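Local coordinates for TIGR00266 family protein (Pseudomonas aeruginosa, PDB 1YOX) that is of unknown function but belongs to the AIM24 family of the cupin clan and folds mainly into antiparallel beta-sheets, at residues 121-124 against 125-128. Sequence-based numbering, arbitrary orientation.
Sequences CAAY and GTRV
A123 and T126 close a type II beta turn, Y124 and G125 forming its corner, where the chain leaves strand 119-123 and enters strand 127-134. These strands belong to two different antiparallel sheets, so the turn is a link between sheets of this beta-rich fold and not a hairpin.

Two hydrogen bonds converge on the carbonyl oxygen of A123. The backbone bond of the turn, from T126 N to A123 O, measures 3.0 Å, with an N-H...O angle of 155°. The T126 hydroxyl adds a shorter bond, OG1 to A123 O at 2.7 Å, lying in the carbonyl plane on a lone pair. A chi1 of -55° sets OG1 beside the backbone N of T126, which lets one residue grip the same acceptor through both groups and should restrict rotation of its side chain.

At the corner, G125 has a positive phi (99°), as the third position of a type II turn requires, and glycine adopts this readily. The Y124 ring meets that of H79 at a steep angle between the planes, and the Y124 backbone is hydrogen-bonded to T29 of strand 29-32.

Just before the turn, the A122 methyl packs against the T126 side chain. A122 and T126 both touch V157 of strand 156-162, and CB of A122 sits 3.8 Å from T126 CB and 3.3 Å from T126 OG1.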
loop_
_atom_site.group_PDB
_atom_site.type_symbol
_atom_site.label_atom_id
_atom_site.label_comp_id
_atom_site.label_asym_id
_atom_site.label_seq_id
_atom_site.Cartn_x
_atom_site.Cartn_y
_atom_site.Cartn_z
ATOM N N CYS C 121 -0.552 18.684 1.973
ATOM C CA CYS C 121 -0.508 20.065 1.461
ATOM C C CYS C 121 -1.425 20.988 2.238
ATOM O O CYS C 121 -2.243 20.539 3.059
ATOM C CB CYS C 121 -0.857 20.137 -0.035
ATOM S SG CYS C 121 -2.430 19.438 -0.362
ATOM N N ALA C 122 -1.272 22.282 1.978
ATOM C CA ALA C 122 -2.080 23.286 2.643
ATOM C C ALA C 122 -2.279 24.519 1.766
ATOM O O ALA C 122 -1.470 24.821 0.867
ATOM C CB ALA C 122 -1.439 23.678 3.916
ATOM N N ALA C 123 -3.365 25.230 2.065
ATOM C CA ALA C 123 -3.678 26.516 1.471
ATOM C C ALA C 123 -2.564 27.504 1.755
ATOM O O ALA C 123 -2.012 27.532 2.869
ATOM C CB ALA C 123 -4.993 27.021 2.029
ATOM N N TYR C 124 -2.214 28.298 0.744
ATOM C CA TYR C 124 -1.339 29.440 0.955
ATOM C C TYR C 124 -1.879 30.264 2.134
ATOM O O TYR C 124 -3.099 30.413 2.283
ATOM C CB TYR C 124 -1.203 30.298 -0.314
ATOM C CG TYR C 124 -0.159 31.381 -0.150
ATOM C CD1 TYR C 124 1.165 31.046 0.153
ATOM C CD2 TYR C 124 -0.497 32.740 -0.238
ATOM C CE1 TYR C 124 2.145 32.039 0.349
ATOM C CE2 TYR C 124 0.473 33.750 -0.040
ATOM C CZ TYR C 124 1.793 33.386 0.254
ATOM O OH TYR C 124 2.779 34.330 0.441
ATOM N N GLY C 125 -0.978 30.757 2.983
ATOM C CA GLY C 125 -1.361 31.436 4.229
ATOM C C GLY C 125 -1.267 30.540 5.461
ATOM O O GLY C 125 -1.281 31.026 6.607
ATOM N N THR C 126 -1.181 29.228 5.239
ATOM C CA THR C 126 -0.907 28.311 6.327
ATOM C C THR C 126 0.482 28.622 6.827
ATOM O O THR C 126 1.423 28.815 6.046
ATOM C CB THR C 126 -0.995 26.843 5.921
ATOM O OG1 THR C 126 -2.283 26.577 5.327
ATOM C CG2 THR C 126 -0.794 25.948 7.158
ATOM N N ARG C 127 0.584 28.716 8.146
ATOM C CA ARG C 127 1.852 28.889 8.800
ATOM C C ARG C 127 2.318 27.494 9.232
ATOM O O ARG C 127 1.642 26.820 10.023
ATOM C CB ARG C 127 1.695 29.877 9.963
ATOM C CG ARG C 127 1.337 31.289 9.451
ATOM C CD ARG C 127 0.899 32.272 10.553
ATOM N NE ARG C 127 -0.469 32.046 11.028
ATOM C CZ ARG C 127 -0.790 31.800 12.301
ATOM N NH1 ARG C 127 0.161 31.763 13.242
ATOM N NH2 ARG C 127 -2.069 31.607 12.641
ATOM N N VAL C 128 3.440 27.067 8.655
ATOM C CA VAL C 128 4.037 25.749 8.908
ATOM C C VAL C 128 5.328 25.874 9.706
ATOM O O VAL C 128 6.333 26.387 9.205
ATOM C CB VAL C 128 4.350 24.981 7.575
ATOM C CG1 VAL C 128 5.126 23.669 7.852
ATOM C CG2 VAL C 128 3.069 24.705 6.801
#